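Local coordinates for bifunctional protein PutA (PDB 5UR2) that probably oxidises L-proline to L-glutamate in two steps, with a flavin-dependent proline dehydrogenase and an NAD-dependent L-glutamate gamma-semialdehyde dehydrogenase on one chain, at residues Q273-D278 against V321-N326; N326-D331 against Q449-T454. One frame throughout, in Å; residues are numbered along the deposited sequence.

Contact 1. Residues Q273-D278 against V321-N326; sequences QAYLRD and VPVYTN. With P5F (N-propargylglycine-modified flavin adenine dinucleotide), chain F.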
loop_
_atom_site.group_PDB
_atom_site.type_symbol
_atom_site.label_atom_id
_atom_site.label_comp_id
_atom_site.label_asym_id
_atom_site.label_seq_id
_atom_site.Cartn_x
_atom_site.Cartn_y
_atom_site.Cartn_z
ATOM N N GLN B 273 -3.310 42.798 -20.951
ATOM C CA GLN B 273 -4.358 41.905 -20.442
ATOM C C GLN B 273 -4.637 42.228 -18.975
ATOM O O GLN B 273 -3.815 41.939 -18.100
ATOM C CB GLN B 273 -3.954 40.437 -20.587
ATOM C CG GLN B 273 -3.664 40.013 -22.043
ATOM C CD GLN B 273 -2.489 39.065 -22.158
ATOM O OE1 GLN B 273 -1.479 39.235 -21.471
ATOM N NE2 GLN B 273 -2.598 38.067 -23.045
ATOM N N ALA B 274 -5.813 42.805 -18.703
ATOM C CA ALA B 274 -6.145 43.213 -17.348
ATOM C C ALA B 274 -6.351 42.036 -16.402
ATOM O O ALA B 274 -6.400 42.246 -15.190
ATOM C CB ALA B 274 -7.409 44.095 -17.350
ATOM N N TYR B 275 -6.479 40.814 -16.895
ATOM C CA TYR B 275 -6.614 39.730 -15.933
ATOM C C TYR B 275 -5.278 39.314 -15.331
ATOM O O TYR B 275 -5.259 38.420 -14.473
ATOM C CB TYR B 275 -7.342 38.526 -16.565
ATOM C CG TYR B 275 -6.601 37.643 -17.566
ATOM C CD1 TYR B 275 -5.360 37.998 -18.113
ATOM C CD2 TYR B 275 -7.187 36.439 -17.994
ATOM C CE1 TYR B 275 -4.714 37.153 -19.046
ATOM C CE2 TYR B 275 -6.561 35.604 -18.914
ATOM C CZ TYR B 275 -5.328 35.950 -19.434
ATOM O OH TYR B 275 -4.741 35.100 -20.360
ATOM N N LEU B 276 -4.171 39.938 -15.749
ATOM C CA LEU B 276 -2.868 39.671 -15.151
ATOM C C LEU B 276 -2.669 40.527 -13.906
ATOM O O LEU B 276 -3.019 41.716 -13.892
ATOM C CB LEU B 276 -1.729 39.950 -16.133
ATOM C CG LEU B 276 -1.667 39.019 -17.353
ATOM C CD1 LEU B 276 -0.474 39.375 -18.244
ATOM C CD2 LEU B 276 -1.642 37.549 -16.914
ATOM N N ARG B 277 -2.071 39.918 -12.870
ATOM C CA ARG B 277 -1.799 40.650 -11.630
ATOM C C ARG B 277 -0.826 41.816 -11.835
ATOM O O ARG B 277 -0.897 42.814 -11.102
ATOM C CB ARG B 277 -1.259 39.690 -10.555
ATOM C CG ARG B 277 -2.266 38.612 -10.153
ATOM C CD ARG B 277 -1.695 37.506 -9.233
ATOM N NE ARG B 277 -2.716 36.473 -9.048
ATOM C CZ ARG B 277 -3.710 36.539 -8.160
ATOM N NH1 ARG B 277 -3.827 37.582 -7.348
ATOM N NH2 ARG B 277 -4.606 35.571 -8.092
ATOM N N ASP B 278 0.072 41.735 -12.820
ATOM C CA ASP B 278 1.069 42.785 -12.994
ATOM C C ASP B 278 0.700 43.778 -14.087
ATOM O O ASP B 278 1.504 44.648 -14.428
ATOM C CB ASP B 278 2.465 42.170 -13.237
ATOM C CG ASP B 278 2.559 41.348 -14.509
ATOM O OD1 ASP B 278 1.627 41.394 -15.343
ATOM O OD2 ASP B 278 3.589 40.642 -14.670
ATOM N N VAL B 321 0.269 31.735 -9.619
ATOM C CA VAL B 321 -0.739 31.899 -10.664
ATOM C C VAL B 321 -0.720 33.357 -11.129
ATOM O O VAL B 321 -0.968 34.255 -10.314
ATOM C CB VAL B 321 -2.111 31.451 -10.147
ATOM C CG1 VAL B 321 -3.190 31.663 -11.202
ATOM C CG2 VAL B 321 -2.020 30.015 -9.740
ATOM N N PRO B 322 -0.377 33.648 -12.397
ATOM C CA PRO B 322 -0.241 35.050 -12.821
ATOM C C PRO B 322 -1.554 35.771 -13.085
ATOM O O PRO B 322 -1.537 37.007 -13.181
ATOM C CB PRO B 322 0.594 34.951 -14.110
ATOM C CG PRO B 322 0.205 33.670 -14.683
ATOM C CD PRO B 322 0.010 32.729 -13.485
ATOM N N VAL B 323 -2.671 35.063 -13.226
ATOM C CA VAL B 323 -3.973 35.696 -13.430
ATOM C C VAL B 323 -4.676 35.820 -12.087
ATOM O O VAL B 323 -4.408 35.063 -11.147
ATOM C CB VAL B 323 -4.850 34.924 -14.442
ATOM C CG1 VAL B 323 -4.269 35.036 -15.849
ATOM C CG2 VAL B 323 -4.968 33.450 -14.039
ATOM N N TYR B 324 -5.549 36.825 -11.976
ATOM C CA TYR B 324 -6.533 36.814 -10.905
ATOM C C TYR B 324 -7.397 35.581 -11.059
ATOM O O TYR B 324 -7.620 35.103 -12.173
ATOM C CB TYR B 324 -7.437 38.055 -10.941
ATOM C CG TYR B 324 -6.719 39.359 -10.830
ATOM C CD1 TYR B 324 -6.173 39.775 -9.616
ATOM C CD2 TYR B 324 -6.570 40.184 -11.943
ATOM C CE1 TYR B 324 -5.511 41.007 -9.508
ATOM C CE2 TYR B 324 -5.898 41.394 -11.855
ATOM C CZ TYR B 324 -5.374 41.800 -10.642
ATOM O OH TYR B 324 -4.730 43.002 -10.570
ATOM N N THR B 325 -7.896 35.064 -9.938
ATOM C CA THR B 325 -8.791 33.919 -10.016
ATOM C C THR B 325 -10.195 34.249 -9.516
ATOM O O THR B 325 -11.049 33.362 -9.462
ATOM C CB THR B 325 -8.192 32.716 -9.278
ATOM O OG1 THR B 325 -7.826 33.092 -7.954
ATOM C CG2 THR B 325 -6.941 32.219 -10.025
ATOM N N ASN B 326 -10.468 35.507 -9.195
ATOM C CA ASN B 326 -11.818 36.015 -8.981
ATOM C C ASN B 326 -12.142 36.925 -10.161
ATOM O O ASN B 326 -11.422 37.900 -10.411
ATOM C CB ASN B 326 -11.883 36.750 -7.638
ATOM C CG ASN B 326 -13.169 37.563 -7.438
ATOM O OD1 ASN B 326 -14.118 37.481 -8.208
ATOM N ND2 ASN B 326 -13.195 38.334 -6.358
HETATM P PA P5F F . -16.200 39.435 -19.777
HETATM O O1A P5F F . -16.669 40.745 -19.057
HETATM O O2A P5F F . -17.069 38.281 -19.702
HETATM O O5B P5F F . -14.916 38.847 -19.259
HETATM C C5B P5F F . -14.474 37.512 -19.471
HETATM C C4B P5F F . -12.988 37.427 -19.090
HETATM O O4B P5F F . -12.758 37.470 -17.702
HETATM C C3B P5F F . -12.241 36.208 -19.545
HETATM O O3B P5F F . -11.904 36.257 -20.879
HETATM C C2B P5F F . -11.056 36.213 -18.664
HETATM O O2B P5F F . -10.116 37.098 -19.168
HETATM C C1B P5F F . -11.597 36.751 -17.389
HETATM N N9A P5F F . -11.951 35.745 -16.420
HETATM C C8A P5F F . -12.849 34.696 -16.568
HETATM N N7A P5F F . -12.897 34.012 -15.418
HETATM C C5A P5F F . -12.047 34.596 -14.476
HETATM C C6A P5F F . -11.685 34.314 -13.160
HETATM N N6A P5F F . -12.262 33.198 -12.465
HETATM N N1A P5F F . -10.788 35.086 -12.518
HETATM C C2A P5F F . -10.222 36.149 -13.127
HETATM N N3A P5F F . -10.534 36.434 -14.424
HETATM C C4A P5F F . -11.423 35.705 -15.111
HETATM N N1 P5F F . -6.990 38.375 -25.304
HETATM C C2 P5F F . -5.571 38.245 -25.071
HETATM O O2 P5F F . -5.156 37.617 -23.919
HETATM N N3 P5F F . -4.618 38.764 -26.006
HETATM C C4 P5F F . -5.014 39.420 -27.198
HETATM O O4 P5F F . -4.029 39.903 -28.068
HETATM C C4X P5F F . -6.511 39.550 -27.450
HETATM N N5 P5F F . -7.033 40.084 -28.706
HETATM C C5X P5F F . -8.427 40.568 -28.671
HETATM C C6 P5F F . -8.883 41.597 -29.656
HETATM C C7 P5F F . -10.195 42.126 -29.570
HETATM C C7M P5F F . -10.642 43.167 -30.573
HETATM C C8 P5F F . -11.087 41.687 -28.546
HETATM C C8M P5F F . -12.487 42.231 -28.421
HETATM C C9 P5F F . -10.663 40.716 -27.607
HETATM C C9A P5F F . -9.286 40.151 -27.693
HETATM N N10 P5F F . -8.843 39.163 -26.707
HETATM C C10 P5F F . -7.425 39.035 -26.519
HETATM C "C1'" P5F F . -9.779 38.459 -25.796
HETATM C "C2'" P5F F . -10.130 39.288 -24.560
HETATM O "O2'" P5F F . -9.007 39.393 -23.770
HETATM C "C3'" P5F F . -11.287 38.740 -23.722
HETATM O "O3'" P5F F . -10.930 37.498 -23.243
HETATM C "C4'" P5F F . -12.605 38.585 -24.467
HETATM O "O4'" P5F F . -12.625 39.544 -25.468
HETATM C "C5'" P5F F . -13.868 38.600 -23.585
HETATM O "O5'" P5F F . -13.821 39.541 -22.531
HETATM P P P5F F . -15.054 40.480 -22.052
HETATM O O1P P5F F . -14.710 41.874 -21.401
HETATM O O2P P5F F . -15.930 40.477 -23.361
HETATM O O3P P5F F . -16.023 39.422 -21.254
HETATM C C21 P5F F . -6.196 38.083 -30.169
HETATM C C22 P5F F . -6.584 39.186 -29.492
HETATM C C23 P5F F . -4.720 37.653 -30.222
HETATM O O HOH W 1 -2.822 44.825 -12.073
HETATM O O HOH W 2 0.789 38.776 -13.487
#
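A methyl of Val323 sits squarely over the ring of Tyr275: CG1 is 3.6 Å from the ring centroid and only 1° off the ring normal, a textbook CH-pi contact. The same methyl also meets Leu276 CD2. Beneath these side chains the two loops share a single beta bridge, Leu276 with Val323. Tyr324 N donates to Tyr275 O at 3.0 Å. Arg277 N donates to Pro322 O in an almost straight bond (172°). Arg277 CG lies beside its backbone N (chi1 -63°) and the chain is extended from CG to NE, which brings the guanidinium past Val321 to Tyr324. On the way Arg277 CG lies over one face of the Tyr324 ring, toward the rim. Ala274 O meets that ring at its edge, in plane. On the cofactor side, Gln273 NE2 donates to flavin O2 at 2.7 Å, and adenine N6A gives a weak bond to Thr325 O, so the two loops of the proline dehydrogenase barrel hold opposite ends of one modified FAD. Arg277 NE bonds weakly to Val321 O (3.1 Å) and Val323 O, and NH2 weakly to Val323 O; several acceptors at poor angles should fix the guanidinium's place while its firmer bond goes to Thr454 OG1.

Contact 2. Residues N326-D331 against Q449-T454; sequences NKAESD and QGLTPT. With P5F (N-propargylglycine-modified flavin adenine dinucleotide), chain F.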
loop_
_atom_site.group_PDB
_atom_site.type_symbol
_atom_site.label_atom_id
_atom_site.label_comp_id
_atom_site.label_asym_id
_atom_site.label_seq_id
_atom_site.Cartn_x
_atom_site.Cartn_y
_atom_site.Cartn_z
ATOM N N ASN B 326 -10.468 35.507 -9.195
ATOM C CA ASN B 326 -11.818 36.015 -8.981
ATOM C C ASN B 326 -12.142 36.925 -10.161
ATOM O O ASN B 326 -11.422 37.900 -10.411
ATOM C CB ASN B 326 -11.883 36.750 -7.638
ATOM C CG ASN B 326 -13.169 37.563 -7.438
ATOM O OD1 ASN B 326 -14.118 37.481 -8.208
ATOM N ND2 ASN B 326 -13.195 38.334 -6.358
ATOM N N LYS B 327 -13.214 36.610 -10.892
ATOM C CA LYS B 327 -13.434 37.321 -12.149
ATOM C C LYS B 327 -13.695 38.812 -11.918
ATOM O O LYS B 327 -13.355 39.642 -12.770
ATOM C CB LYS B 327 -14.582 36.673 -12.930
ATOM C CG LYS B 327 -14.629 37.119 -14.405
ATOM C CD LYS B 327 -15.746 38.164 -14.639
ATOM C CE LYS B 327 -15.752 38.663 -16.090
ATOM N NZ LYS B 327 -16.801 39.720 -16.301
ATOM N N ALA B 328 -14.297 39.166 -10.782
ATOM C CA ALA B 328 -14.489 40.570 -10.445
ATOM C C ALA B 328 -13.160 41.304 -10.262
ATOM O O ALA B 328 -13.096 42.517 -10.504
ATOM C CB ALA B 328 -15.371 40.702 -9.195
ATOM N N GLU B 329 -12.096 40.606 -9.830
ATOM C CA GLU B 329 -10.772 41.239 -9.793
ATOM C C GLU B 329 -10.338 41.689 -11.181
ATOM O O GLU B 329 -9.775 42.776 -11.335
ATOM C CB GLU B 329 -9.702 40.301 -9.233
ATOM C CG GLU B 329 -9.698 40.106 -7.741
ATOM C CD GLU B 329 -8.559 39.201 -7.278
ATOM O OE1 GLU B 329 -8.495 38.023 -7.705
ATOM O OE2 GLU B 329 -7.708 39.689 -6.505
ATOM N N SER B 330 -10.572 40.860 -12.206
ATOM C CA SER B 330 -10.197 41.255 -13.565
ATOM C C SER B 330 -10.992 42.473 -14.031
ATOM O O SER B 330 -10.420 43.435 -14.561
ATOM C CB SER B 330 -10.395 40.088 -14.526
ATOM O OG SER B 330 -9.503 39.043 -14.223
ATOM N N ASP B 331 -12.313 42.461 -13.821
ATOM C CA ASP B 331 -13.132 43.608 -14.194
ATOM C C ASP B 331 -12.659 44.864 -13.465
ATOM O O ASP B 331 -12.430 45.911 -14.084
ATOM C CB ASP B 331 -14.602 43.341 -13.854
ATOM C CG ASP B 331 -15.242 42.247 -14.726
ATOM O OD1 ASP B 331 -14.699 41.875 -15.794
ATOM O OD2 ASP B 331 -16.326 41.768 -14.331
ATOM N N GLN B 449 -16.942 46.547 -5.683
ATOM C CA GLN B 449 -17.754 46.520 -4.468
ATOM C C GLN B 449 -17.621 45.173 -3.767
ATOM O O GLN B 449 -17.874 44.124 -4.364
ATOM C CB GLN B 449 -19.218 46.803 -4.797
ATOM C CG GLN B 449 -20.169 46.489 -3.628
ATOM C CD GLN B 449 -21.622 46.872 -3.903
ATOM O OE1 GLN B 449 -22.265 46.349 -4.808
ATOM N NE2 GLN B 449 -22.143 47.776 -3.097
ATOM N N GLY B 450 -17.228 45.209 -2.497
ATOM C CA GLY B 450 -17.018 43.983 -1.758
ATOM C C GLY B 450 -15.944 43.089 -2.334
ATOM O O GLY B 450 -15.934 41.891 -2.047
ATOM N N LEU B 451 -15.020 43.643 -3.122
ATOM C CA LEU B 451 -14.036 42.836 -3.839
ATOM C C LEU B 451 -13.018 42.246 -2.867
ATOM O O LEU B 451 -12.284 42.977 -2.193
ATOM C CB LEU B 451 -13.322 43.670 -4.895
ATOM C CG LEU B 451 -12.250 42.910 -5.680
ATOM C CD1 LEU B 451 -12.850 41.701 -6.461
ATOM C CD2 LEU B 451 -11.496 43.864 -6.589
ATOM N N THR B 452 -12.957 40.919 -2.837
ATOM C CA THR B 452 -12.003 40.179 -2.030
ATOM C C THR B 452 -10.828 39.743 -2.891
ATOM O O THR B 452 -11.035 39.083 -3.919
ATOM C CB THR B 452 -12.688 38.967 -1.412
ATOM O OG1 THR B 452 -13.317 38.199 -2.453
ATOM C CG2 THR B 452 -13.763 39.424 -0.409
ATOM N N PRO B 453 -9.602 40.098 -2.546
ATOM C CA PRO B 453 -8.458 39.706 -3.375
ATOM C C PRO B 453 -8.208 38.207 -3.325
ATOM O O PRO B 453 -8.601 37.507 -2.392
ATOM C CB PRO B 453 -7.278 40.465 -2.758
ATOM C CG PRO B 453 -7.800 41.111 -1.492
ATOM C CD PRO B 453 -9.199 40.659 -1.249
ATOM N N THR B 454 -7.547 37.715 -4.364
ATOM C CA THR B 454 -7.032 36.356 -4.372
ATOM C C THR B 454 -5.516 36.396 -4.258
ATOM O O THR B 454 -4.873 37.411 -4.543
ATOM C CB THR B 454 -7.430 35.588 -5.647
ATOM O OG1 THR B 454 -6.895 36.252 -6.807
ATOM C CG2 THR B 454 -8.961 35.430 -5.755
HETATM P PA P5F F . -16.200 39.435 -19.777
HETATM O O1A P5F F . -16.669 40.745 -19.057
HETATM O O2A P5F F . -17.069 38.281 -19.702
HETATM O O5B P5F F . -14.916 38.847 -19.259
HETATM C C5B P5F F . -14.474 37.512 -19.471
HETATM C C4B P5F F . -12.988 37.427 -19.090
HETATM O O4B P5F F . -12.758 37.470 -17.702
HETATM C C3B P5F F . -12.241 36.208 -19.545
HETATM O O3B P5F F . -11.904 36.257 -20.879
HETATM C C2B P5F F . -11.056 36.213 -18.664
HETATM O O2B P5F F . -10.116 37.098 -19.168
HETATM C C1B P5F F . -11.597 36.751 -17.389
HETATM N N9A P5F F . -11.951 35.745 -16.420
HETATM C C8A P5F F . -12.849 34.696 -16.568
HETATM N N7A P5F F . -12.897 34.012 -15.418
HETATM C C5A P5F F . -12.047 34.596 -14.476
HETATM C C6A P5F F . -11.685 34.314 -13.160
HETATM N N6A P5F F . -12.262 33.198 -12.465
HETATM N N1A P5F F . -10.788 35.086 -12.518
HETATM C C2A P5F F . -10.222 36.149 -13.127
HETATM N N3A P5F F . -10.534 36.434 -14.424
HETATM C C4A P5F F . -11.423 35.705 -15.111
HETATM N N1 P5F F . -6.990 38.375 -25.304
HETATM C C2 P5F F . -5.571 38.245 -25.071
HETATM O O2 P5F F . -5.156 37.617 -23.919
HETATM N N3 P5F F . -4.618 38.764 -26.006
HETATM C C4 P5F F . -5.014 39.420 -27.198
HETATM O O4 P5F F . -4.029 39.903 -28.068
HETATM C C4X P5F F . -6.511 39.550 -27.450
HETATM N N5 P5F F . -7.033 40.084 -28.706
HETATM C C5X P5F F . -8.427 40.568 -28.671
HETATM C C6 P5F F . -8.883 41.597 -29.656
HETATM C C7 P5F F . -10.195 42.126 -29.570
HETATM C C7M P5F F . -10.642 43.167 -30.573
HETATM C C8 P5F F . -11.087 41.687 -28.546
HETATM C C8M P5F F . -12.487 42.231 -28.421
HETATM C C9 P5F F . -10.663 40.716 -27.607
HETATM C C9A P5F F . -9.286 40.151 -27.693
HETATM N N10 P5F F . -8.843 39.163 -26.707
HETATM C C10 P5F F . -7.425 39.035 -26.519
HETATM C "C1'" P5F F . -9.779 38.459 -25.796
HETATM C "C2'" P5F F . -10.130 39.288 -24.560
HETATM O "O2'" P5F F . -9.007 39.393 -23.770
HETATM C "C3'" P5F F . -11.287 38.740 -23.722
HETATM O "O3'" P5F F . -10.930 37.498 -23.243
HETATM C "C4'" P5F F . -12.605 38.585 -24.467
HETATM O "O4'" P5F F . -12.625 39.544 -25.468
HETATM C "C5'" P5F F . -13.868 38.600 -23.585
HETATM O "O5'" P5F F . -13.821 39.541 -22.531
HETATM P P P5F F . -15.054 40.480 -22.052
HETATM O O1P P5F F . -14.710 41.874 -21.401
HETATM O O2P P5F F . -15.930 40.477 -23.361
HETATM O O3P P5F F . -16.023 39.422 -21.254
HETATM C C21 P5F F . -6.196 38.083 -30.169
HETATM C C22 P5F F . -6.584 39.186 -29.492
HETATM C C23 P5F F . -4.720 37.653 -30.222
#
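Glu329 reaches from the first turn of helix 327-343 to grip Thr454 with both carboxylate oxygens. Its CG stands beside the backbone N (chi1 -76°) and the chain continues extended through chi2, which carries the carboxylate across to the loop. Glu329 OE1 takes the hydroxyl of Thr454 on its syn lone pair, with Thr454 OG1 2.6 Å away. Glu329 OE2 accepts from Thr454 N at 2.9 Å, the N-H arriving from well above the carboxylate plane, 49° out of it. Thr454 can offer both groups because OG1 is tucked between its own backbone N and carbonyl carbon (chi1 61°), leaving CG2 to pack on Asn326 CB.

Asn326 is the N-cap of the helix. Its amide is divided between two tasks: Asn326 OD1 accepts from Ala328 N at 3.1 Å, with the donor above the carbonyl plane, and ND2 makes a weak bond to Thr452 O. Leu451 comes in beside it, its CD1 lying 3.4 Å from Asn326 ND2 and 3.9 Å from Ala328 CB, and crossing Glu329 at about a right angle near CG.

Elsewhere on this turn, CB and CG of Lys327 lie against the adenine, while Lys327 NZ reaches P5F O1A at 2.9 Å and forms a salt bridge with Asp331 OD2. Ser330 OG donates to adenine N3A at 2.8 Å. The N-cap and first turn together therefore serve the FAD with Lys327 and Ser330 and the 449-454 loop with Asn326 and Glu329. The two bonds from Thr454, together with the nearby helix N-terminus, would be expected to stabilise a negative charge on Glu329.

In the fold
Contact 1 is the more buried of the two, five of its nine touching residues being buried, whereas contact 2 is a surface contact with a single buried residue, Glu329. They share Asn326, where the loop of contact 1 passes into the helix of contact 2, and their centres are about 10 Å apart. Backbone pairing, a CH-pi contact and an arginine laid over backbone carbonyls make up the first; side-chain polar bonds to a loop dominate the second. Thr454 ties them together, since an arginine and a glutamate from different contacts meet at its one hydroxyl. Both contacts touch the modified FAD.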